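Local coordinates for protein putative xanthine dehydrogenase YAGS fad-binding subunit (Escherichia coli, PDB 5G5G) that binds a molybdenum ion and a pterin cytosine dinucleotide and probably oxidises aldehydes to carboxylic acids as part of a periplasmic oxidoreductase, at residues T179-D184 against A284-L289; I302-W307 against V320-L325; P316-Q321 against T334-A339; L325-A330 against A360-I365. All blocks are in the same frame, centred on the assembly; numbering follows the deposited sequence. Where two conformers were deposited one is given.

Contact 1: residues T179-D184 against A284-L289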
loop_
_atom_site.group_PDB
_atom_site.type_symbol
_atom_site.label_atom_id
_atom_site.label_comp_id
_atom_site.label_asym_id
_atom_site.label_seq_id
_atom_site.Cartn_x
_atom_site.Cartn_y
_atom_site.Cartn_z
ATOM N N THR C 179 -5.327 -28.123 5.528
ATOM C CA THR C 179 -5.300 -26.951 6.396
ATOM C C THR C 179 -4.573 -25.859 5.660
ATOM O O THR C 179 -3.564 -26.112 5.011
ATOM C CB THR C 179 -4.619 -27.290 7.758
ATOM O OG1 THR C 179 -5.382 -28.325 8.407
ATOM C CG2 THR C 179 -4.489 -26.101 8.705
ATOM N N TYR C 180 -5.069 -24.639 5.823
ATOM C CA TYR C 180 -4.558 -23.450 5.137
ATOM C C TYR C 180 -4.429 -22.298 6.150
ATOM O O TYR C 180 -5.143 -22.217 7.142
ATOM C CB TYR C 180 -5.465 -22.993 3.986
ATOM C CG TYR C 180 -5.822 -24.091 3.027
ATOM C CD1 TYR C 180 -6.861 -24.994 3.320
ATOM C CD2 TYR C 180 -5.128 -24.265 1.848
ATOM C CE1 TYR C 180 -7.152 -26.013 2.440
ATOM C CE2 TYR C 180 -5.426 -25.291 0.970
ATOM C CZ TYR C 180 -6.449 -26.155 1.265
ATOM O OH TYR C 180 -6.713 -27.234 0.450
ATOM N N THR C 181 -3.451 -21.446 5.906
ATOM C CA THR C 181 -3.300 -20.225 6.705
ATOM C C THR C 181 -3.173 -18.997 5.833
ATOM O O THR C 181 -2.577 -19.046 4.739
ATOM C CB THR C 181 -2.121 -20.266 7.711
ATOM O OG1 THR C 181 -0.871 -20.355 7.009
ATOM C CG2 THR C 181 -2.234 -21.448 8.610
ATOM N N THR C 182 -3.691 -17.909 6.385
ATOM C CA THR C 182 -3.492 -16.536 5.865
ATOM C C THR C 182 -2.977 -15.667 7.005
ATOM O O THR C 182 -3.375 -15.839 8.145
ATOM C CB THR C 182 -4.740 -15.926 5.315
ATOM O OG1 THR C 182 -5.725 -15.753 6.350
ATOM C CG2 THR C 182 -5.331 -16.828 4.251
ATOM N N PRO C 183 -2.072 -14.747 6.684
ATOM C CA PRO C 183 -1.463 -13.932 7.700
ATOM C C PRO C 183 -2.307 -12.700 8.027
ATOM O O PRO C 183 -3.273 -12.351 7.300
ATOM C CB PRO C 183 -0.132 -13.481 7.000
ATOM C CG PRO C 183 -0.522 -13.324 5.593
ATOM C CD PRO C 183 -1.549 -14.417 5.349
ATOM N N ASP C 184 -1.906 -12.003 9.101
ATOM C CA ASP C 184 -2.425 -10.692 9.334
ATOM C C ASP C 184 -2.048 -9.782 8.155
ATOM O O ASP C 184 -0.925 -9.866 7.589
ATOM C CB ASP C 184 -1.874 -10.143 10.657
ATOM C CG ASP C 184 -2.225 -11.024 11.828
ATOM O OD1 ASP C 184 -3.382 -10.949 12.256
ATOM O OD2 ASP C 184 -1.308 -11.765 12.304
ATOM N N ALA C 284 -5.241 -12.764 10.812
ATOM C CA ALA C 284 -4.744 -14.019 10.322
ATOM C C ALA C 284 -5.821 -15.069 10.517
ATOM O O ALA C 284 -6.684 -14.938 11.432
ATOM C CB ALA C 284 -3.487 -14.457 11.062
ATOM N N THR C 285 -5.798 -16.089 9.665
ATOM C CA THR C 285 -6.678 -17.237 9.820
ATOM C C THR C 285 -5.905 -18.563 9.779
ATOM O O THR C 285 -4.837 -18.675 9.216
ATOM C CB THR C 285 -7.844 -17.307 8.772
ATOM O OG1 THR C 285 -7.304 -17.624 7.472
ATOM C CG2 THR C 285 -8.612 -15.967 8.713
ATOM N N LEU C 286 -6.530 -19.588 10.337
ATOM C CA LEU C 286 -6.048 -20.970 10.274
ATOM C C LEU C 286 -7.327 -21.773 9.947
ATOM O O LEU C 286 -8.272 -21.767 10.733
ATOM C CB LEU C 286 -5.393 -21.360 11.594
ATOM C CG LEU C 286 -4.711 -22.718 11.711
ATOM C CD1 LEU C 286 -3.811 -22.724 12.940
ATOM C CD2 LEU C 286 -5.706 -23.870 11.781
ATOM N N GLN C 287 -7.377 -22.376 8.780
ATOM C CA GLN C 287 -8.622 -22.939 8.262
ATOM C C GLN C 287 -8.476 -24.426 7.956
ATOM O O GLN C 287 -7.469 -24.839 7.362
ATOM C CB GLN C 287 -9.040 -22.226 7.003
ATOM C CG GLN C 287 -9.209 -20.711 7.178
ATOM C CD GLN C 287 -9.644 -20.047 5.912
ATOM O OE1 GLN C 287 -10.653 -20.409 5.292
ATOM N NE2 GLN C 287 -8.937 -19.032 5.550
ATOM N N HIS C 288 -9.494 -25.190 8.302
ATOM C CA HIS C 288 -9.487 -26.641 8.072
ATOM C C HIS C 288 -10.669 -26.986 7.164
ATOM O O HIS C 288 -11.824 -26.742 7.539
ATOM C CB HIS C 288 -9.562 -27.351 9.418
ATOM C CG HIS C 288 -9.398 -28.829 9.325
ATOM N ND1 HIS C 288 -9.885 -29.689 10.283
ATOM C CD2 HIS C 288 -8.819 -29.603 8.382
ATOM C CE1 HIS C 288 -9.589 -30.938 9.939
ATOM N NE2 HIS C 288 -8.938 -30.908 8.788
ATOM N N LEU C 289 -10.375 -27.554 5.990
ATOM C CA LEU C 289 -11.372 -27.874 4.974
ATOM C C LEU C 289 -11.365 -29.366 4.697
ATOM O O LEU C 289 -10.302 -29.944 4.407
ATOM C CB LEU C 289 -11.068 -27.114 3.692
ATOM C CG LEU C 289 -11.657 -25.711 3.694
ATOM C CD1 LEU C 289 -10.959 -24.827 2.674
ATOM C CD2 LEU C 289 -13.135 -25.749 3.376
#
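On one face of the sheet both branches of Thr179 touch the neighbouring strand: CG2 lies 4.0 Å from CD2 of Leu286, and OG1 comes to 3.7 Å from CD2 of His288, whose imidazole has its polar partner in Asp177. At Tyr180 the backbone takes over. Its N and O are both bonded to Gln287, at 2.9 Å from Tyr180 N to Gln287 O and 2.8 Å from Gln287 N to Tyr180 O. The ring leaves by the other face, where CE1 touches Leu289 CD1, the two side chains crossing at about a right angle, and OH goes on to Glu367 of helix 354-372. The pairing is that of strands 174-182 and 285-293, antiparallel neighbours (158° between the short segments) in a mixed sheet of a molybdopterin-binding region. Thr181 returns to the face of Thr179, setting CG2 against Leu286 CG, while its backbone is bonded to Arg715 and Tyr717. Thr182 forms a second hydrogen-bonded pair, with Thr285. Both hydroxyls sit between the backbone N and the carbonyl carbon (chi1 64° and 70°), which brings Thr285 OG1 to donate to Thr182 OG1 at 2.7 Å; Gln287 NE2 in turn donates to Thr285 OG1 at 2.9 Å and also to Pro356 O, while Gln287 OE1 is bonded to His304. Beyond Pro183 the strand has ended, and Asp184 OD1 accepts Ala284 N at 3.0 Å from well above its carboxylate plane.

Contact 2: residues I302-W307 against V320-L325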
loop_
_atom_site.group_PDB
_atom_site.type_symbol
_atom_site.label_atom_id
_atom_site.label_comp_id
_atom_site.label_asym_id
_atom_site.label_seq_id
_atom_site.Cartn_x
_atom_site.Cartn_y
_atom_site.Cartn_z
ATOM N N ILE C 302 -19.198 -31.156 2.834
ATOM C CA ILE C 302 -18.308 -30.004 2.920
ATOM C C ILE C 302 -18.279 -29.512 4.356
ATOM O O ILE C 302 -19.310 -29.274 4.980
ATOM C CB ILE C 302 -18.672 -28.864 1.927
ATOM C CG1 ILE C 302 -17.684 -27.694 2.084
ATOM C CG2 ILE C 302 -20.137 -28.384 2.080
ATOM C CD1 ILE C 302 -17.742 -26.787 0.869
ATOM N N SER C 303 -17.081 -29.436 4.906
ATOM C CA SER C 303 -16.834 -28.956 6.250
ATOM C C SER C 303 -15.763 -27.864 6.155
ATOM O O SER C 303 -14.701 -28.039 5.494
ATOM C CB SER C 303 -16.361 -30.059 7.177
ATOM O OG SER C 303 -15.906 -29.551 8.461
ATOM N N HIS C 304 -16.035 -26.714 6.779
ATOM C CA HIS C 304 -15.048 -25.625 6.785
ATOM C C HIS C 304 -15.054 -25.027 8.194
ATOM O O HIS C 304 -16.099 -24.556 8.681
ATOM C CB HIS C 304 -15.417 -24.595 5.748
ATOM C CG HIS C 304 -14.368 -23.561 5.479
ATOM N ND1 HIS C 304 -14.477 -22.691 4.419
ATOM C CD2 HIS C 304 -13.221 -23.243 6.116
ATOM C CE1 HIS C 304 -13.424 -21.893 4.404
ATOM N NE2 HIS C 304 -12.658 -22.192 5.438
ATOM N N GLU C 305 -13.919 -25.125 8.870
ATOM C CA GLU C 305 -13.761 -24.467 10.184
ATOM C C GLU C 305 -12.629 -23.459 10.058
ATOM O O GLU C 305 -11.666 -23.703 9.351
ATOM C CB GLU C 305 -13.497 -25.472 11.282
ATOM C CG GLU C 305 -14.661 -26.404 11.512
ATOM C CD GLU C 305 -14.493 -27.333 12.684
ATOM O OE1 GLU C 305 -13.354 -27.635 13.079
ATOM O OE2 GLU C 305 -15.536 -27.758 13.235
ATOM N N SER C 306 -12.782 -22.318 10.699
ATOM C CA SER C 306 -11.756 -21.288 10.700
ATOM C C SER C 306 -11.505 -20.728 12.079
ATOM O O SER C 306 -12.452 -20.475 12.849
ATOM C CB SER C 306 -12.165 -20.160 9.760
ATOM O OG SER C 306 -11.088 -19.238 9.603
ATOM N N TRP C 307 -10.229 -20.598 12.395
ATOM C CA TRP C 307 -9.759 -19.964 13.631
ATOM C C TRP C 307 -9.160 -18.600 13.283
ATOM O O TRP C 307 -8.411 -18.464 12.324
ATOM C CB TRP C 307 -8.665 -20.821 14.264
ATOM C CG TRP C 307 -9.139 -21.973 15.048
ATOM C CD1 TRP C 307 -9.209 -22.067 16.390
ATOM C CD2 TRP C 307 -9.552 -23.256 14.527
ATOM N NE1 TRP C 307 -9.709 -23.328 16.750
ATOM C CE2 TRP C 307 -9.893 -24.064 15.616
ATOM C CE3 TRP C 307 -9.698 -23.769 13.231
ATOM C CZ2 TRP C 307 -10.389 -25.403 15.449
ATOM C CZ3 TRP C 307 -10.197 -25.066 13.059
ATOM C CH2 TRP C 307 -10.539 -25.849 14.150
ATOM N N VAL C 320 -15.835 -18.682 6.834
ATOM C CA VAL C 320 -16.541 -19.914 6.435
ATOM C C VAL C 320 -17.844 -19.597 5.750
ATOM O O VAL C 320 -18.469 -20.486 5.208
ATOM C CB VAL C 320 -16.759 -20.865 7.612
ATOM C CG1 VAL C 320 -15.429 -21.170 8.278
ATOM C CG2 VAL C 320 -17.723 -20.285 8.626
ATOM N N GLN C 321 -18.276 -18.337 5.774
ATOM C CA GLN C 321 -19.608 -18.024 5.235
ATOM C C GLN C 321 -19.779 -18.403 3.786
ATOM O O GLN C 321 -20.829 -18.963 3.437
ATOM C CB GLN C 321 -20.025 -16.546 5.408
ATOM C CG GLN C 321 -21.272 -16.185 4.550
ATOM C CD GLN C 321 -21.721 -14.728 4.681
ATOM O OE1 GLN C 321 -22.735 -14.429 5.331
ATOM N NE2 GLN C 321 -20.968 -13.821 4.053
ATOM N N GLN C 322 -18.802 -18.125 2.918
ATOM C CA GLN C 322 -18.974 -18.432 1.510
ATOM C C GLN C 322 -19.163 -19.904 1.277
ATOM O O GLN C 322 -19.838 -20.300 0.313
ATOM C CB GLN C 322 -17.817 -17.988 0.611
ATOM C CG GLN C 322 -16.558 -18.822 0.664
ATOM C CD GLN C 322 -15.758 -18.562 1.923
ATOM O OE1 GLN C 322 -15.333 -17.424 2.144
ATOM N NE2 GLN C 322 -15.499 -19.600 2.709
ATOM N N SER C 323 -18.610 -20.707 2.161
ATOM C CA SER C 323 -18.716 -22.150 1.999
ATOM C C SER C 323 -20.131 -22.666 2.249
ATOM O O SER C 323 -20.425 -23.854 1.954
ATOM C CB SER C 323 -17.707 -22.858 2.906
ATOM O OG SER C 323 -16.407 -22.456 2.548
ATOM N N GLU C 324 -20.980 -21.826 2.843
ATOM C CA GLU C 324 -22.363 -22.162 3.073
ATOM C C GLU C 324 -23.197 -21.990 1.827
ATOM O O GLU C 324 -24.320 -22.512 1.782
ATOM C CB GLU C 324 -22.988 -21.306 4.194
ATOM C CG GLU C 324 -22.223 -21.531 5.519
ATOM C CD GLU C 324 -22.524 -20.561 6.653
ATOM O OE1 GLU C 324 -23.338 -19.613 6.476
ATOM O OE2 GLU C 324 -21.889 -20.731 7.730
ATOM N N LEU C 325 -22.703 -21.263 0.844
ATOM C CA LEU C 325 -23.531 -20.843 -0.323
ATOM C C LEU C 325 -22.915 -21.130 -1.686
ATOM O O LEU C 325 -23.640 -21.184 -2.694
ATOM C CB LEU C 325 -23.782 -19.309 -0.253
ATOM C CG LEU C 325 -24.735 -18.904 0.844
ATOM C CD1 LEU C 325 -24.723 -17.387 1.063
ATOM C CD2 LEU C 325 -26.144 -19.381 0.592
#
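The long loop that joins strand 299-310 to its parallel neighbour 331-340 folds back over the first of them, and residues 320-325 close around His304 there. The imidazole stands anti to the backbone N (chi1 -169°), projecting from the strand to meet the loop. Val320 lays CG1 over one ring face, a CH-pi contact 3.9 Å from the centroid and 19° off the ring normal; the same methyl touches Ser306 CB at 3.7 Å. At the ring edge, near its plane, His304 ND1 and Ser323 OG share a nearly straight hydrogen bond of 2.7 Å. Gln322 bends back beside the ring, so that its NE2 donates to Ser323 OG at 3.0 Å, with the hydroxyl lying in the amide plane; NE2 is also bonded to Ala319 O. Two residues earlier in the strand, Ile302 CD1 reaches Ser323 O at 4.1 Å. A phenylalanine in place of His304 would probably leave Ser323 OG and Gln287 OE1 without their ring partners. With Ser323 on ND1 and Gln287, from strand 285-293, on NE2, the ring's rotation is fixed and both of its buried nitrogens are satisfied.

Contact 3: residues P316-Q321 against T334-A339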
loop_
_atom_site.group_PDB
_atom_site.type_symbol
_atom_site.label_atom_id
_atom_site.label_comp_id
_atom_site.label_asym_id
_atom_site.label_seq_id
_atom_site.Cartn_x
_atom_site.Cartn_y
_atom_site.Cartn_z
ATOM N N PRO C 316 -14.596 -11.999 14.920
ATOM C CA PRO C 316 -13.874 -13.003 14.145
ATOM C C PRO C 316 -13.698 -12.587 12.698
ATOM O O PRO C 316 -14.351 -11.679 12.207
ATOM C CB PRO C 316 -14.787 -14.236 14.190
ATOM C CG PRO C 316 -16.142 -13.731 14.561
ATOM C CD PRO C 316 -15.978 -12.402 15.251
ATOM N N GLU C 317 -12.777 -13.244 12.020
ATOM C CA GLU C 317 -12.694 -13.125 10.550
ATOM C C GLU C 317 -13.641 -14.215 9.957
ATOM O O GLU C 317 -13.456 -15.420 10.153
ATOM C CB GLU C 317 -11.243 -13.245 10.082
ATOM C CG GLU C 317 -11.030 -13.041 8.565
ATOM C CD GLU C 317 -11.293 -11.624 8.015
ATOM O OE1 GLU C 317 -11.588 -10.712 8.804
ATOM O OE2 GLU C 317 -11.098 -11.394 6.802
ATOM N N THR C 318 -14.694 -13.760 9.296
ATOM C CA THR C 318 -15.854 -14.636 8.952
ATOM C C THR C 318 -15.540 -15.482 7.706
ATOM O O THR C 318 -16.251 -15.437 6.695
ATOM C CB THR C 318 -17.141 -13.808 8.801
ATOM O OG1 THR C 318 -16.896 -12.654 7.993
ATOM C CG2 THR C 318 -17.582 -13.334 10.171
ATOM N N ALA C 319 -14.536 -16.332 7.843
ATOM C CA ALA C 319 -13.986 -17.040 6.698
ATOM C C ALA C 319 -14.732 -18.303 6.210
ATOM O O ALA C 319 -14.306 -18.880 5.237
ATOM C CB ALA C 319 -12.527 -17.372 6.973
ATOM N N VAL C 320 -15.835 -18.682 6.834
ATOM C CA VAL C 320 -16.541 -19.914 6.435
ATOM C C VAL C 320 -17.844 -19.597 5.750
ATOM O O VAL C 320 -18.469 -20.486 5.208
ATOM C CB VAL C 320 -16.759 -20.865 7.612
ATOM C CG1 VAL C 320 -15.429 -21.170 8.278
ATOM C CG2 VAL C 320 -17.723 -20.285 8.626
ATOM N N GLN C 321 -18.276 -18.337 5.774
ATOM C CA GLN C 321 -19.608 -18.024 5.235
ATOM C C GLN C 321 -19.779 -18.403 3.786
ATOM O O GLN C 321 -20.829 -18.963 3.437
ATOM C CB GLN C 321 -20.025 -16.546 5.408
ATOM C CG GLN C 321 -21.272 -16.185 4.550
ATOM C CD GLN C 321 -21.721 -14.728 4.681
ATOM O OE1 GLN C 321 -22.735 -14.429 5.331
ATOM N NE2 GLN C 321 -20.968 -13.821 4.053
ATOM N N THR C 334 -20.172 -25.840 9.032
ATOM C CA THR C 334 -19.304 -24.680 9.069
ATOM C C THR C 334 -19.241 -24.171 10.473
ATOM O O THR C 334 -20.188 -24.293 11.237
ATOM C CB THR C 334 -19.760 -23.538 8.120
ATOM O OG1 THR C 334 -21.168 -23.352 8.224
ATOM C CG2 THR C 334 -19.506 -23.836 6.707
ATOM N N GLY C 335 -18.090 -23.624 10.845
ATOM C CA GLY C 335 -17.912 -23.118 12.175
ATOM C C GLY C 335 -16.766 -22.170 12.316
ATOM O O GLY C 335 -15.723 -22.341 11.678
ATOM N N LEU C 336 -16.957 -21.162 13.168
ATOM C CA LEU C 336 -15.891 -20.234 13.537
ATOM C C LEU C 336 -15.372 -20.528 14.925
ATOM O O LEU C 336 -16.128 -20.941 15.824
ATOM C CB LEU C 336 -16.356 -18.756 13.471
ATOM C CG LEU C 336 -16.776 -18.228 12.110
ATOM C CD1 LEU C 336 -17.303 -16.796 12.255
ATOM C CD2 LEU C 336 -15.619 -18.329 11.118
ATOM N N ARG C 337 -14.080 -20.271 15.114
ATOM C CA ARG C 337 -13.429 -20.412 16.411
ATOM C C ARG C 337 -12.630 -19.131 16.656
ATOM O O ARG C 337 -11.797 -18.753 15.823
ATOM C CB ARG C 337 -12.548 -21.632 16.405
ATOM C CG ARG C 337 -13.279 -22.961 16.004
ATOM C CD ARG C 337 -14.108 -23.430 17.104
ATOM N NE ARG C 337 -14.782 -24.699 16.718
ATOM C CZ ARG C 337 -15.962 -24.803 16.100
ATOM N NH1 ARG C 337 -16.680 -23.726 15.832
ATOM N NH2 ARG C 337 -16.479 -26.028 15.873
ATOM N N LEU C 338 -12.885 -18.489 17.794
ATOM C CA LEU C 338 -12.305 -17.181 18.070
ATOM C C LEU C 338 -11.370 -17.255 19.280
ATOM O O LEU C 338 -11.835 -17.450 20.411
ATOM C CB LEU C 338 -13.448 -16.168 18.299
ATOM C CG LEU C 338 -12.963 -14.736 18.548
ATOM C CD1 LEU C 338 -12.107 -14.168 17.448
ATOM C CD2 LEU C 338 -14.202 -13.904 18.800
ATOM N N ALA C 339 -10.074 -17.109 19.046
ATOM C CA ALA C 339 -9.092 -17.034 20.137
ATOM C C ALA C 339 -8.997 -15.610 20.635
ATOM O O ALA C 339 -9.347 -14.660 19.922
ATOM C CB ALA C 339 -7.724 -17.489 19.659
#
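Apolar packing carries this contact, and Leu336 takes the largest share of it. Its two methyls part around the loop: CD1 goes to Pro316 CG at 4.0 Å and Thr318 CG2 at 4.1 Å, whereas CD2 reaches Val320 CG2 at 3.8 Å. On either side of this leucine, Leu338 CD1 lies 3.9 Å from Pro316 CA, and Thr334 slides past Val320 in the opposite direction, its CB 3.9 Å from Val320 CG2. An alanine at Leu336 is likely to open a gap between strand and loop, leaving Pro316 and Val320 CG2 without the methyls they rest on.

Polar backbone atoms also meet these carbons. Leu336 CD2 sits 3.8 Å from Glu317 O, whose bond from Ala319 N closes an inverse gamma turn centred on Thr318; a type I turn follows from Thr318 to Gln321. Within the strand, Arg337 NH1 bonds back to Leu336 O at 2.8 Å and passes Gly335 where any side chain would collide with it; NH1 also forms a salt bridge with Asp159.

The loop thus runs alongside strand 331-340 in nearly the opposite direction, with Val320 and Ala319 also resting on strand 299-310 and Glu317 reaching Thr285 of strand 285-293.

Contact 4: residues L325-A330 against A360-I365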
loop_
_atom_site.group_PDB
_atom_site.type_symbol
_atom_site.label_atom_id
_atom_site.label_comp_id
_atom_site.label_asym_id
_atom_site.label_seq_id
_atom_site.Cartn_x
_atom_site.Cartn_y
_atom_site.Cartn_z
ATOM N N LEU C 325 -22.703 -21.263 0.844
ATOM C CA LEU C 325 -23.531 -20.843 -0.323
ATOM C C LEU C 325 -22.915 -21.130 -1.686
ATOM O O LEU C 325 -23.640 -21.184 -2.694
ATOM C CB LEU C 325 -23.782 -19.309 -0.253
ATOM C CG LEU C 325 -24.735 -18.904 0.844
ATOM C CD1 LEU C 325 -24.723 -17.387 1.063
ATOM C CD2 LEU C 325 -26.144 -19.381 0.592
ATOM N N LEU C 326 -21.601 -21.273 -1.762
ATOM C CA LEU C 326 -20.978 -21.292 -3.067
ATOM C C LEU C 326 -21.199 -22.604 -3.821
ATOM O O LEU C 326 -21.542 -22.541 -4.981
ATOM C CB LEU C 326 -19.486 -20.942 -2.982
ATOM C CG LEU C 326 -18.718 -20.688 -4.308
ATOM C CD1 LEU C 326 -19.435 -19.716 -5.228
ATOM C CD2 LEU C 326 -17.324 -20.148 -4.010
ATOM N N TYR C 327 -21.025 -23.772 -3.194
ATOM C CA TYR C 327 -21.112 -25.019 -3.933
ATOM C C TYR C 327 -22.222 -25.902 -3.380
ATOM O O TYR C 327 -22.568 -25.797 -2.219
ATOM C CB TYR C 327 -19.794 -25.774 -3.937
ATOM C CG TYR C 327 -18.689 -24.951 -4.531
ATOM C CD1 TYR C 327 -18.687 -24.669 -5.855
ATOM C CD2 TYR C 327 -17.660 -24.466 -3.735
ATOM C CE1 TYR C 327 -17.680 -23.890 -6.438
ATOM C CE2 TYR C 327 -16.611 -23.705 -4.309
ATOM C CZ TYR C 327 -16.633 -23.423 -5.655
ATOM O OH TYR C 327 -15.663 -22.648 -6.252
ATOM N N ALA C 328 -22.824 -26.709 -4.263
ATOM C CA ALA C 328 -23.785 -27.691 -3.858
ATOM C C ALA C 328 -23.134 -28.732 -2.926
ATOM O O ALA C 328 -21.890 -28.884 -2.892
ATOM C CB ALA C 328 -24.403 -28.391 -5.058
ATOM N N GLY C 329 -23.995 -29.393 -2.165
ATOM C CA GLY C 329 -23.605 -30.490 -1.257
ATOM C C GLY C 329 -24.658 -30.638 -0.186
ATOM O O GLY C 329 -24.936 -29.659 0.515
ATOM N N ALA C 330 -25.181 -31.847 -0.010
ATOM C CA ALA C 330 -26.284 -32.046 0.938
ATOM C C ALA C 330 -25.847 -32.119 2.400
ATOM O O ALA C 330 -26.694 -31.996 3.323
ATOM C CB ALA C 330 -27.068 -33.286 0.547
ATOM N N ALA C 360 -8.450 -20.088 0.987
ATOM C CA ALA C 360 -8.442 -21.506 1.360
ATOM C C ALA C 360 -9.365 -22.370 0.477
ATOM O O ALA C 360 -8.896 -23.366 -0.083
ATOM C CB ALA C 360 -8.795 -21.667 2.819
ATOM N N LEU C 361 -10.666 -22.050 0.426
ATOM C CA LEU C 361 -11.607 -22.895 -0.247
ATOM C C LEU C 361 -11.240 -23.164 -1.708
ATOM O O LEU C 361 -11.389 -24.310 -2.197
ATOM C CB LEU C 361 -13.047 -22.312 -0.159
ATOM C CG LEU C 361 -14.129 -22.999 -0.960
ATOM C CD1 LEU C 361 -14.304 -24.427 -0.407
ATOM C CD2 LEU C 361 -15.413 -22.207 -0.830
ATOM N N GLU C 362 -10.782 -22.125 -2.410
ATOM C CA GLU C 362 -10.523 -22.236 -3.856
ATOM C C GLU C 362 -9.229 -22.985 -4.197
ATOM O O GLU C 362 -9.111 -23.536 -5.285
ATOM C CB GLU C 362 -10.595 -20.841 -4.508
ATOM C CG GLU C 362 -11.993 -20.266 -4.395
ATOM C CD GLU C 362 -13.038 -21.107 -5.141
ATOM O OE1 GLU C 362 -12.863 -21.301 -6.369
ATOM O OE2 GLU C 362 -14.059 -21.561 -4.505
ATOM N N ILE C 363 -8.328 -23.117 -3.229
ATOM C CA ILE C 363 -7.228 -24.127 -3.378
ATOM C C ILE C 363 -7.795 -25.521 -3.135
ATOM O O ILE C 363 -7.494 -26.435 -3.892
ATOM C CB ILE C 363 -6.014 -23.883 -2.439
ATOM C CG1 ILE C 363 -5.393 -22.516 -2.699
ATOM C CG2 ILE C 363 -4.999 -24.993 -2.587
ATOM C CD1 ILE C 363 -4.256 -22.111 -1.751
ATOM N N ALA C 364 -8.563 -25.707 -2.062
ATOM C CA ALA C 364 -9.154 -27.006 -1.723
ATOM C C ALA C 364 -9.966 -27.569 -2.871
ATOM O O ALA C 364 -9.858 -28.751 -3.212
ATOM C CB ALA C 364 -9.983 -26.946 -0.423
ATOM N N ILE C 365 -10.736 -26.703 -3.542
ATOM C CA ILE C 365 -11.526 -27.144 -4.679
ATOM C C ILE C 365 -10.593 -27.583 -5.824
ATOM O O ILE C 365 -10.860 -28.587 -6.482
ATOM C CB ILE C 365 -12.481 -25.996 -5.126
ATOM C CG1 ILE C 365 -13.626 -25.765 -4.089
ATOM C CG2 ILE C 365 -13.100 -26.242 -6.512
ATOM C CD1 ILE C 365 -14.584 -26.901 -3.886
#
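Tyr327 pushes its ring toward helix 354-372 and is received by three side chains from neighbouring positions of that helix, Leu361, Glu362 and Ile365. The ring carbon CE2 is the bump that meets the apolar side chains. Ile365 lies obliquely against it, CG1 at 3.6 Å and CD1 at 3.8 Å from Tyr327 CE2, while Leu361 CD2 comes to the ring edge, 4.0 Å from the same carbon. The phenol oxygen runs on to the third wall of the hollow. Tyr327 OH donates to Glu362 OE2 at 2.6 Å, on the syn lone pair of that oxygen, and the carboxylate is nearly coplanar with the ring, 23° between their planes. A bend in the glutamate chain (chi2 -63°) brings the carboxylate round to the loop. Leu326 fills in beside the tyrosine: its CG stands 3.6 Å above one face of the Tyr327 ring, offset toward the rim, and its CD2 touches both Leu361 CD2, at 4.2 Å, and Glu362 OE2, at 3.6 Å. The buried carboxylate therefore has an apolar neighbour at one oxygen, but its charge is met elsewhere, since OE1 forms a salt bridge with Arg380 and accepts Ala437 N. The loop before strand 331-340 thus packs on a side of helix 354-372 shared with strand 429-441, while Ala360 and Ala364 of the helix lie on strands 174-182 and 285-293.

All four contacts fall within one molybdopterin cofactor-binding domain. Contact 1 comes first along the chain and pairs strand 174-182 with 285-293; strands 299-310 and 331-340 carry the same sheet onward. Contacts 2 and 3 tie the loop between those last two strands to each in turn, share Val320, and have centres about 8 Å apart. The same loop runs on into contact 4, about 8 Å from contact 2 between centres, where it reaches helix 354-372. That helix also covers contact 1, touching Tyr180 and Gln287, and Gln287 bonds His304 of contact 2. Sheet, loop and helix are thereby joined in one core, with the side chain of Glu317 of contact 3 about 8 Å from the bound dioxothiomolybdenum ion.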